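Local coordinates for inorganic pyrophosphatase (PDB 6LL8), which probably hydrolyses diphosphate to two phosphates with the help of divalent metal ions, as a type II (DHH-family) inorganic pyrophosphatase, at residues Asp13-Cys18 / Leu145-Ile150; Val93-Leu98 / Ser293-Val298; Arg201-Phe206 / Gly244-Val249. All blocks are in the same frame, centred on the assembly; numbering follows the deposited sequence.

Interaction 1 of 3, residues Asp13-Cys18 / Leu145-Ile150; sequences DSDSIC and LSDTVI. With MG (magnesium ion), chain F; MG (magnesium ion), chain D; MG (magnesium ion), chain C; 2PN (imidodiphosphoric acid), chain I.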
loop_
_atom_site.group_PDB
_atom_site.type_symbol
_atom_site.label_atom_id
_atom_site.label_comp_id
_atom_site.label_asym_id
_atom_site.label_seq_id
_atom_site.Cartn_x
_atom_site.Cartn_y
_atom_site.Cartn_z
ATOM N N ASP A 13 2.490 3.292 3.038
ATOM C CA ASP A 13 1.947 4.230 2.054
ATOM C C ASP A 13 0.866 5.083 2.704
ATOM O O ASP A 13 0.610 4.999 3.917
ATOM C CB ASP A 13 1.483 3.478 0.838
ATOM C CG ASP A 13 0.475 2.374 1.140
ATOM O OD1 ASP A 13 -0.091 2.321 2.257
ATOM O OD2 ASP A 13 0.225 1.521 0.253
ATOM N N SER A 14 0.227 5.919 1.919
ATOM C CA SER A 14 -0.765 6.854 2.450
ATOM C C SER A 14 -1.908 6.098 3.115
ATOM O O SER A 14 -2.415 6.570 4.147
ATOM C CB SER A 14 -1.236 7.813 1.394
ATOM O OG SER A 14 -0.167 8.596 0.933
ATOM N N ASP A 15 -2.395 5.026 2.538
ATOM C CA ASP A 15 -3.482 4.282 3.176
ATOM C C ASP A 15 -3.066 3.794 4.550
ATOM O O ASP A 15 -3.820 3.940 5.523
ATOM C CB ASP A 15 -3.879 3.122 2.273
ATOM C CG ASP A 15 -5.164 2.394 2.565
ATOM O OD1 ASP A 15 -6.050 3.016 3.224
ATOM O OD2 ASP A 15 -5.335 1.251 2.082
ATOM N N SER A 16 -1.880 3.237 4.675
ATOM C CA SER A 16 -1.383 2.735 5.961
ATOM C C SER A 16 -1.212 3.867 6.971
ATOM O O SER A 16 -1.442 3.642 8.165
ATOM C CB SER A 16 -0.083 1.977 5.778
ATOM O OG SER A 16 -0.282 0.631 5.382
ATOM N N ILE A 17 -0.708 5.015 6.564
ATOM C CA ILE A 17 -0.463 6.144 7.492
ATOM C C ILE A 17 -1.783 6.799 7.841
ATOM O O ILE A 17 -2.121 7.001 9.022
ATOM C CB ILE A 17 0.539 7.137 6.892
ATOM C CG1 ILE A 17 1.900 6.474 6.706
ATOM C CG2 ILE A 17 0.596 8.404 7.712
ATOM C CD1 ILE A 17 2.601 6.020 7.972
ATOM N N CYS A 18 -2.525 7.208 6.827
ATOM C CA CYS A 18 -3.786 7.939 7.043
ATOM C C CYS A 18 -4.794 7.048 7.728
ATOM O O CYS A 18 -5.572 7.522 8.559
ATOM C CB CYS A 18 -4.318 8.494 5.730
ATOM S SG CYS A 18 -3.173 9.697 4.968
ATOM N N LEU A 145 -8.208 8.224 -2.977
ATOM C CA LEU A 145 -7.801 8.696 -4.315
ATOM C C LEU A 145 -6.473 8.078 -4.719
ATOM O O LEU A 145 -6.257 7.775 -5.899
ATOM C CB LEU A 145 -7.715 10.216 -4.306
ATOM C CG LEU A 145 -9.050 10.940 -4.295
ATOM C CD1 LEU A 145 -8.819 12.381 -3.872
ATOM C CD2 LEU A 145 -9.749 10.867 -5.638
ATOM N N SER A 146 -5.549 7.897 -3.787
ATOM C CA SER A 146 -4.231 7.303 -4.077
ATOM C C SER A 146 -4.394 5.820 -4.392
ATOM O O SER A 146 -3.927 5.357 -5.448
ATOM C CB SER A 146 -3.291 7.537 -2.925
ATOM O OG SER A 146 -2.015 7.108 -3.305
ATOM N N ASP A 147 -5.005 5.079 -3.486
ATOM C CA ASP A 147 -5.124 3.620 -3.683
ATOM C C ASP A 147 -5.921 3.270 -4.929
ATOM O O ASP A 147 -5.609 2.282 -5.585
ATOM C CB ASP A 147 -5.782 2.975 -2.477
ATOM C CG ASP A 147 -4.797 2.414 -1.482
ATOM O OD1 ASP A 147 -3.717 2.986 -1.379
ATOM O OD2 ASP A 147 -5.138 1.472 -0.720
ATOM N N THR A 148 -6.928 4.060 -5.271
ATOM C CA THR A 148 -7.745 3.778 -6.444
ATOM C C THR A 148 -7.184 4.428 -7.706
ATOM O O THR A 148 -7.797 4.265 -8.765
ATOM C CB THR A 148 -9.186 4.205 -6.266
ATOM O OG1 THR A 148 -9.300 5.620 -6.210
ATOM C CG2 THR A 148 -9.861 3.538 -5.092
ATOM N N VAL A 149 -6.076 5.128 -7.607
ATOM C CA VAL A 149 -5.483 5.804 -8.787
ATOM C C VAL A 149 -6.546 6.717 -9.410
ATOM O O VAL A 149 -6.845 6.656 -10.619
ATOM C CB VAL A 149 -4.803 4.844 -9.778
ATOM C CG1 VAL A 149 -3.976 5.634 -10.792
ATOM C CG2 VAL A 149 -3.940 3.832 -9.048
ATOM N N ILE A 150 -7.125 7.576 -8.594
ATOM C CA ILE A 150 -8.145 8.535 -9.076
ATOM C C ILE A 150 -9.257 7.761 -9.779
ATOM O O ILE A 150 -9.776 8.183 -10.832
ATOM C CB ILE A 150 -7.562 9.658 -9.951
ATOM C CG1 ILE A 150 -6.117 10.040 -9.620
ATOM C CG2 ILE A 150 -8.488 10.865 -9.866
ATOM C CD1 ILE A 150 -5.485 11.061 -10.575
HETATM MG MG MG F . -1.704 2.160 -1.076
HETATM MG MG MG D . -4.283 0.087 0.674
HETATM MG MG MG C . -0.899 0.242 1.429
HETATM P P1 2PN I . -1.975 -1.056 -1.183
HETATM O O1 2PN I . -1.108 -1.167 0.068
HETATM O O2 2PN I . -1.579 0.108 -2.053
HETATM O O3 2PN I . -3.448 -1.036 -0.824
HETATM N N1 2PN I . -1.726 -2.433 -2.049
HETATM P P2 2PN I . -0.977 -2.796 -3.473
HETATM O O4 2PN I . -0.032 -3.942 -3.123
HETATM O O5 2PN I . -0.207 -1.575 -3.930
HETATM O O6 2PN I . -2.041 -3.221 -4.455
HETATM O O HOH W 1 0.562 6.105 -1.406
HETATM O O HOH W 2 -1.729 4.456 -0.348
HETATM O O HOH W 3 -0.544 2.535 -3.119
#
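Asp15 and Asp147 come together carboxylate to carboxylate in the metal centre of the active site, with Asp15 OD2 2.8 Å from Asp147 OD2. Both oxygens bind the magnesium ion of chain D, and the shared cation probably offsets the repulsion that two acidic oxygens this close would otherwise feel. The side chains cross at about a right angle and their carboxylate planes are 79° apart; each gives the ion one oxygen, OD2. Asp15 has its CG anti to the backbone N (chi1 -167°), which carries OD2 across to the other helix, while its OD1 is held by Asn118. Asp147 bridges two metals: its other oxygen, OD1, lies 2.2 Å from the magnesium ion of chain F.

Asp13 OD1 and OD2 chelate the chain C ion as a bidentate pair, the shorter bond from OD2 at 2.1 Å. Asp13 OD2 also bridges to the chain F ion at 2.4 Å. A chi1 of 55° turns the carboxylate back over the first helical turn, where OD1 accepts from Ser16 N at 3.1 Å, the capping bond of Asp13 as N-cap of helix 14-29. Water 2, a ligand of the chain F ion, accepts from Asp15 N at 3.0 Å. Three oxygens of one phosphoryl group of the imidodiphosphate, O1, O2 and O3, each go to a different magnesium ion. His9, Asp73 and His95 supply further protein ligands, and Asp13, Asp15, Asp73 and Asp147 also line the fluoride site.

The start of helix 14-29 thus faces the C-terminal end of helix 134-147, which closes in a Schellman motif at Val149. Helix 44-53 packs against Ser14, Ile17 and Cys18, and its Glu45 is hydrogen-bonded to Ser14 OG and Ser146 OG; helices 158-171 and 176-187 cover Leu145.

Interaction 2 of 3, residues Val93-Leu98 / Ser293-Val298; sequences VDHHKL and SRKKQV. With MG (magnesium ion), chain D; 2PN (imidodiphosphoric acid), chain I.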
loop_
_atom_site.group_PDB
_atom_site.type_symbol
_atom_site.label_atom_id
_atom_site.label_comp_id
_atom_site.label_asym_id
_atom_site.label_seq_id
_atom_site.Cartn_x
_atom_site.Cartn_y
_atom_site.Cartn_z
ATOM N N VAL A 93 -8.024 -4.256 9.668
ATOM C CA VAL A 93 -8.874 -3.568 8.670
ATOM C C VAL A 93 -8.075 -3.527 7.386
ATOM O O VAL A 93 -6.937 -3.040 7.377
ATOM C CB VAL A 93 -9.348 -2.186 9.146
ATOM C CG1 VAL A 93 -8.225 -1.244 9.543
ATOM C CG2 VAL A 93 -10.241 -1.572 8.091
ATOM N N ASP A 94 -8.639 -4.056 6.295
ATOM C CA ASP A 94 -7.806 -4.278 5.101
ATOM C C ASP A 94 -8.671 -4.527 3.890
ATOM O O ASP A 94 -9.891 -4.678 3.975
ATOM C CB ASP A 94 -6.840 -5.439 5.352
ATOM C CG ASP A 94 -5.755 -5.602 4.309
ATOM O OD1 ASP A 94 -5.417 -4.577 3.642
ATOM O OD2 ASP A 94 -5.239 -6.718 4.171
ATOM N N HIS A 95 -7.999 -4.647 2.751
ATOM C CA HIS A 95 -8.584 -4.892 1.418
ATOM C C HIS A 95 -7.647 -5.747 0.558
ATOM O O HIS A 95 -7.724 -5.690 -0.660
ATOM C CB HIS A 95 -8.954 -3.571 0.751
ATOM C CG HIS A 95 -7.818 -2.639 0.434
ATOM N ND1 HIS A 95 -7.792 -1.949 -0.752
ATOM C CD2 HIS A 95 -6.740 -2.209 1.135
ATOM C CE1 HIS A 95 -6.722 -1.147 -0.735
ATOM N NE2 HIS A 95 -6.053 -1.267 0.391
ATOM N N HIS A 96 -6.772 -6.523 1.194
ATOM C CA HIS A 96 -5.866 -7.466 0.518
ATOM C C HIS A 96 -6.352 -8.900 0.669
ATOM O O HIS A 96 -7.263 -9.184 1.466
ATOM C CB HIS A 96 -4.436 -7.355 1.075
ATOM C CG HIS A 96 -3.749 -6.089 0.690
ATOM N ND1 HIS A 96 -3.898 -4.895 1.402
ATOM C CD2 HIS A 96 -2.895 -5.803 -0.332
ATOM C CE1 HIS A 96 -3.175 -3.953 0.796
ATOM N NE2 HIS A 96 -2.540 -4.481 -0.252
ATOM N N LYS A 97 -5.702 -9.802 -0.047
ATOM C CA LYS A 97 -5.822 -11.232 0.198
ATOM C C LYS A 97 -5.580 -11.536 1.664
ATOM O O LYS A 97 -4.931 -10.764 2.387
ATOM C CB LYS A 97 -4.803 -11.962 -0.669
ATOM C CG LYS A 97 -3.353 -11.841 -0.227
ATOM C CD LYS A 97 -2.417 -12.475 -1.247
ATOM C CE LYS A 97 -0.951 -12.332 -0.931
ATOM N NZ LYS A 97 -0.548 -13.073 0.284
ATOM N N LEU A 98 -6.067 -12.693 2.081
ATOM C CA LEU A 98 -5.819 -13.160 3.450
ATOM C C LEU A 98 -4.432 -13.784 3.510
ATOM O O LEU A 98 -4.173 -14.796 2.865
ATOM C CB LEU A 98 -6.881 -14.159 3.868
ATOM C CG LEU A 98 -6.777 -14.654 5.299
ATOM C CD1 LEU A 98 -6.856 -13.500 6.293
ATOM C CD2 LEU A 98 -7.845 -15.678 5.586
ATOM N N SER A 293 -2.785 -2.396 -10.642
ATOM C CA SER A 293 -2.958 -2.870 -9.259
ATOM C C SER A 293 -2.053 -4.059 -8.932
ATOM O O SER A 293 -2.193 -5.137 -9.553
ATOM C CB SER A 293 -4.373 -3.291 -9.055
ATOM O OG SER A 293 -4.530 -3.948 -7.807
ATOM N N ARG A 294 -1.198 -3.902 -7.940
ATOM C CA ARG A 294 -0.394 -5.039 -7.469
ATOM C C ARG A 294 -1.294 -6.085 -6.825
ATOM O O ARG A 294 -1.210 -7.278 -7.168
ATOM C CB ARG A 294 0.717 -4.511 -6.561
ATOM C CG ARG A 294 1.591 -5.591 -5.924
ATOM C CD ARG A 294 2.821 -5.047 -5.232
ATOM N NE ARG A 294 2.481 -3.994 -4.315
ATOM C CZ ARG A 294 3.253 -2.971 -3.968
ATOM N NH1 ARG A 294 4.550 -2.972 -4.227
ATOM N NH2 ARG A 294 2.715 -1.935 -3.348
ATOM N N LYS A 295 -2.179 -5.693 -5.907
ATOM C CA LYS A 295 -2.984 -6.697 -5.178
ATOM C C LYS A 295 -3.915 -7.469 -6.126
ATOM O O LYS A 295 -4.192 -8.626 -5.836
ATOM C CB LYS A 295 -3.808 -6.089 -4.034
ATOM C CG LYS A 295 -4.985 -5.234 -4.475
ATOM C CD LYS A 295 -5.896 -4.782 -3.322
ATOM C CE LYS A 295 -5.226 -3.942 -2.263
ATOM N NZ LYS A 295 -4.662 -2.682 -2.813
ATOM N N LYS A 296 -4.404 -6.855 -7.203
ATOM C CA LYS A 296 -5.446 -7.507 -8.019
ATOM C C LYS A 296 -4.882 -8.101 -9.293
ATOM O O LYS A 296 -5.370 -9.138 -9.749
ATOM C CB LYS A 296 -6.576 -6.531 -8.309
ATOM C CG LYS A 296 -7.789 -7.100 -8.981
ATOM C CD LYS A 296 -8.917 -6.104 -9.070
ATOM C CE LYS A 296 -10.103 -6.566 -9.886
ATOM N NZ LYS A 296 -10.740 -7.748 -9.303
ATOM N N GLN A 297 -3.884 -7.473 -9.894
ATOM C CA GLN A 297 -3.413 -7.835 -11.238
ATOM C C GLN A 297 -2.032 -8.464 -11.235
ATOM O O GLN A 297 -1.630 -8.988 -12.267
ATOM C CB GLN A 297 -3.449 -6.640 -12.169
ATOM C CG GLN A 297 -4.861 -6.076 -12.371
ATOM C CD GLN A 297 -4.813 -4.803 -13.163
ATOM O OE1 GLN A 297 -4.364 -3.757 -12.685
ATOM N NE2 GLN A 297 -5.229 -4.875 -14.413
ATOM N N VAL A 298 -1.277 -8.371 -10.160
ATOM C CA VAL A 298 0.109 -8.878 -10.121
ATOM C C VAL A 298 0.201 -10.062 -9.173
ATOM O O VAL A 298 0.680 -11.134 -9.559
ATOM C CB VAL A 298 1.081 -7.748 -9.763
ATOM C CG1 VAL A 298 2.497 -8.255 -9.562
ATOM C CG2 VAL A 298 1.065 -6.663 -10.821
HETATM MG MG MG D . -4.283 0.087 0.674
HETATM P P1 2PN I . -1.975 -1.056 -1.183
HETATM O O1 2PN I . -1.108 -1.167 0.068
HETATM O O2 2PN I . -1.579 0.108 -2.053
HETATM O O3 2PN I . -3.448 -1.036 -0.824
HETATM N N1 2PN I . -1.726 -2.433 -2.049
HETATM P P2 2PN I . -0.977 -2.796 -3.473
HETATM O O4 2PN I . -0.032 -3.942 -3.123
HETATM O O5 2PN I . -0.207 -1.575 -3.930
HETATM O O6 2PN I . -2.041 -3.221 -4.455
#
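A single lysine methylene, Lys295 CE, lies over the faces of two neighbouring histidine rings at once, 3.6 Å from the ring centroid of His95 and 3.5 Å from that of His96. Asp94, His95 and His96 form the Asp-His-His signature that names the DHH family, and Lys295 reaches them from the first turn of helix 294-307 in the DHHA2 domain. Both approaches are CH-pi contacts, 17° off the ring normals. The lysine chain bends at chi3 and chi4 (both 60°), which tucks CE into the angle between the rings and turns the ammonium group to the imidodiphosphate. Lys295 NZ is hydrogen-bonded to imidodiphosphate O3 at 2.9 Å and, on the other phosphoryl group, to O6 at 3.1 Å.

The two rings have different jobs. His95 ligates the chain D magnesium ion through NE2 at 2.2 Å, with ND1 anchored on Val114 O. His96 gives its ND1-H to the syn lone pair of Asp94 OD1 at 2.7 Å, almost perfectly straight (179°), leaving NE2 to accept from the bridging nitrogen N1 of the ligand at 2.8 Å. Next to Lys295, Arg294 lays the edge of its guanidinium against the P2 phosphoryl group, NE pointing to O4 and NH2 to O5. Ser293 caps this helix, and beside the cap the backbone N-H of Lys295 donates to O6 at 2.9 Å.

Interaction 3 of 3, residues Arg201-Phe206 / Gly244-Val249; sequences RDFKDF and GNRHSV. With 2PN (imidodiphosphoric acid), chain I.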
loop_
_atom_site.group_PDB
_atom_site.type_symbol
_atom_site.label_atom_id
_atom_site.label_comp_id
_atom_site.label_asym_id
_atom_site.label_seq_id
_atom_site.Cartn_x
_atom_site.Cartn_y
_atom_site.Cartn_z
ATOM N N ARG A 201 10.715 2.468 -2.340
ATOM C CA ARG A 201 9.713 3.487 -1.959
ATOM C C ARG A 201 8.345 2.851 -1.698
ATOM O O ARG A 201 7.644 3.336 -0.806
ATOM C CB ARG A 201 9.598 4.524 -3.065
ATOM C CG ARG A 201 8.505 5.549 -2.818
ATOM C CD ARG A 201 8.786 6.841 -3.501
ATOM N NE ARG A 201 9.895 7.524 -2.859
ATOM C CZ ARG A 201 10.522 8.557 -3.406
ATOM N NH1 ARG A 201 10.159 8.988 -4.600
ATOM N NH2 ARG A 201 11.530 9.107 -2.775
ATOM N N ASP A 202 7.967 1.866 -2.493
ATOM C CA ASP A 202 6.634 1.245 -2.407
ATOM C C ASP A 202 6.819 -0.237 -2.637
ATOM O O ASP A 202 6.346 -0.777 -3.653
ATOM C CB ASP A 202 5.693 1.893 -3.396
ATOM C CG ASP A 202 4.274 1.402 -3.410
ATOM O OD1 ASP A 202 3.915 0.646 -2.488
ATOM O OD2 ASP A 202 3.539 1.879 -4.331
ATOM N N PHE A 203 7.539 -0.847 -1.728
ATOM C CA PHE A 203 8.066 -2.209 -1.856
ATOM C C PHE A 203 7.462 -3.107 -0.807
ATOM O O PHE A 203 7.372 -2.688 0.354
ATOM C CB PHE A 203 9.587 -2.142 -1.706
ATOM C CG PHE A 203 10.274 -3.478 -1.813
ATOM C CD1 PHE A 203 10.450 -4.252 -0.679
ATOM C CD2 PHE A 203 10.711 -3.940 -3.041
ATOM C CE1 PHE A 203 11.080 -5.477 -0.770
ATOM C CE2 PHE A 203 11.317 -5.193 -3.123
ATOM C CZ PHE A 203 11.489 -5.942 -1.987
ATOM N N LYS A 204 7.087 -4.313 -1.211
ATOM C CA LYS A 204 6.546 -5.321 -0.302
ATOM C C LYS A 204 7.180 -6.667 -0.587
ATOM O O LYS A 204 7.339 -7.046 -1.748
ATOM C CB LYS A 204 5.037 -5.458 -0.467
ATOM C CG LYS A 204 4.271 -4.197 -0.075
ATOM C CD LYS A 204 2.786 -4.352 -0.348
ATOM C CE LYS A 204 2.005 -3.105 0.049
ATOM N NZ LYS A 204 0.573 -3.285 -0.238
ATOM N N ASP A 205 7.483 -7.391 0.469
ATOM C CA ASP A 205 7.862 -8.806 0.398
ATOM C C ASP A 205 6.623 -9.668 0.584
ATOM O O ASP A 205 5.733 -9.361 1.404
ATOM C CB ASP A 205 8.919 -9.170 1.427
ATOM C CG ASP A 205 10.338 -8.861 1.012
ATOM O OD1 ASP A 205 10.656 -9.070 -0.177
ATOM O OD2 ASP A 205 11.131 -8.428 1.860
ATOM N N PHE A 206 6.615 -10.768 -0.132
ATOM C CA PHE A 206 5.568 -11.800 -0.104
ATOM C C PHE A 206 6.225 -13.145 0.099
ATOM O O PHE A 206 7.190 -13.476 -0.600
ATOM C CB PHE A 206 4.803 -11.827 -1.424
ATOM C CG PHE A 206 4.067 -10.542 -1.697
ATOM C CD1 PHE A 206 4.703 -9.484 -2.328
ATOM C CD2 PHE A 206 2.768 -10.363 -1.259
ATOM C CE1 PHE A 206 4.063 -8.283 -2.532
ATOM C CE2 PHE A 206 2.114 -9.166 -1.491
ATOM C CZ PHE A 206 2.765 -8.116 -2.109
ATOM N N GLY A 244 18.569 -10.095 0.266
ATOM C CA GLY A 244 17.495 -10.690 1.072
ATOM C C GLY A 244 17.287 -12.151 0.772
ATOM O O GLY A 244 16.318 -12.725 1.266
ATOM N N ASN A 245 18.186 -12.780 0.019
ATOM C CA ASN A 245 18.064 -14.200 -0.386
ATOM C C ASN A 245 16.652 -14.428 -0.927
ATOM O O ASN A 245 15.955 -15.386 -0.567
ATOM C CB ASN A 245 18.379 -15.145 0.773
ATOM C CG ASN A 245 18.623 -16.566 0.321
ATOM O OD1 ASN A 245 19.049 -16.811 -0.800
ATOM N ND2 ASN A 245 18.356 -17.520 1.202
ATOM N N ARG A 246 16.250 -13.571 -1.840
ATOM C CA ARG A 246 14.902 -13.659 -2.426
ATOM C C ARG A 246 14.901 -14.558 -3.653
ATOM O O ARG A 246 15.901 -14.621 -4.417
ATOM C CB ARG A 246 14.417 -12.263 -2.806
ATOM C CG ARG A 246 14.202 -11.336 -1.620
ATOM C CD ARG A 246 13.730 -9.950 -2.040
ATOM N NE ARG A 246 13.346 -9.147 -0.896
ATOM C CZ ARG A 246 14.183 -8.456 -0.138
ATOM N NH1 ARG A 246 15.469 -8.365 -0.419
ATOM N NH2 ARG A 246 13.741 -7.882 0.956
ATOM N N HIS A 247 13.796 -15.239 -3.896
ATOM C CA HIS A 247 13.566 -15.984 -5.146
ATOM C C HIS A 247 13.497 -15.005 -6.311
ATOM O O HIS A 247 14.037 -15.284 -7.392
ATOM C CB HIS A 247 12.307 -16.839 -4.997
ATOM C CG HIS A 247 11.950 -17.584 -6.233
ATOM N ND1 HIS A 247 11.391 -16.971 -7.324
ATOM C CD2 HIS A 247 12.126 -18.892 -6.561
ATOM C CE1 HIS A 247 11.232 -17.882 -8.280
ATOM N NE2 HIS A 247 11.657 -19.087 -7.811
ATOM N N SER A 248 12.759 -13.916 -6.140
ATOM C CA SER A 248 12.479 -12.964 -7.219
ATOM C C SER A 248 12.412 -11.553 -6.643
ATOM O O SER A 248 11.922 -11.374 -5.519
ATOM C CB SER A 248 11.167 -13.265 -7.892
ATOM O OG SER A 248 11.117 -14.549 -8.491
ATOM N N VAL A 249 12.804 -10.588 -7.459
ATOM C CA VAL A 249 12.479 -9.161 -7.233
ATOM C C VAL A 249 11.882 -8.617 -8.506
ATOM O O VAL A 249 12.476 -8.775 -9.578
ATOM C CB VAL A 249 13.656 -8.306 -6.738
ATOM C CG1 VAL A 249 13.218 -6.861 -6.599
ATOM C CG2 VAL A 249 14.236 -8.815 -5.425
HETATM P P1 2PN I . -1.975 -1.056 -1.183
HETATM O O1 2PN I . -1.108 -1.167 0.068
HETATM O O2 2PN I . -1.579 0.108 -2.053
HETATM O O3 2PN I . -3.448 -1.036 -0.824
HETATM N N1 2PN I . -1.726 -2.433 -2.049
HETATM P P2 2PN I . -0.977 -2.796 -3.473
HETATM O O4 2PN I . -0.032 -3.942 -3.123
HETATM O O5 2PN I . -0.207 -1.575 -3.930
HETATM O O6 2PN I . -2.041 -3.221 -4.455
#
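In the mixed sheet of the DHHA2 domain, strands 211-220 and 248-255 run parallel and are joined through helix 230-243, a beta-alpha-beta crossover; the turn that leaves that helix is tied here to the edge strand 203-208. The tie is a two-pronged salt bridge between Asp205 and Arg246. Arg246 presents the side of its guanidinium that carries NE and NH2, one nitrogen to each carboxylate oxygen: NE to OD1 of Asp205 at 2.8 Å and NH2 to OD2 of Asp205, also at 2.8 Å. Each oxygen uses its syn lone pair, and the planes of the two groups are only 19° apart. The bond from NE is practically straight, at 178°. An arginine chain extended from CG to NE spans the distance, and its remaining NH1 bonds to Leu240 O of the helix, so all three guanidinium nitrogens are engaged.

Phe203 approaches the same guanidinium over a face. Its ring stands at 84° to the guanidinium plane, and the phenyl edge points at the face of the guanidinium, Phe203 CZ 3.9 Å from Arg246 NE. The adjacent edge carbon, CE2, touches Val249 CG1 at 4.3 Å, and Leu240 of helix 230-243 also packs on the phenyl ring. A Schellman motif with Asn245 in positive phi ends that helix and sets Arg246 directly after it.

Between Phe203 and Asp205, Lys204 leaves the strand on the other side, as alternation along a beta strand requires. Its chain is straight beyond CG and runs to the active site, where Lys204 NZ is hydrogen-bonded to imidodiphosphate O1 at 2.7 Å and to O4, on the other phosphoryl group, at 3.0 Å.

Each pair of segments sends at least one residue to the same imidodiphosphate, but from different depths. The touching residues of interaction 1 are buried within the helices around the N-terminal parallel sheet, and its chemistry is acidic oxygens bound to magnesium. Interaction 2 is partly buried and spans the two domains: it shares the chain D ion with interaction 1 through His95, while its lysine and arginine take the phosphoryl oxygens. Interaction 3 lies farthest from the centre of the chain, wholly within the DHHA2 domain; its salt bridge stays away from the ligand and Lys204 alone reaches in. Interaction 2 touches both others, His95 meeting Asp15 and Asp147 and Arg294 pairing with Asp202, whereas interactions 1 and 3 do not touch.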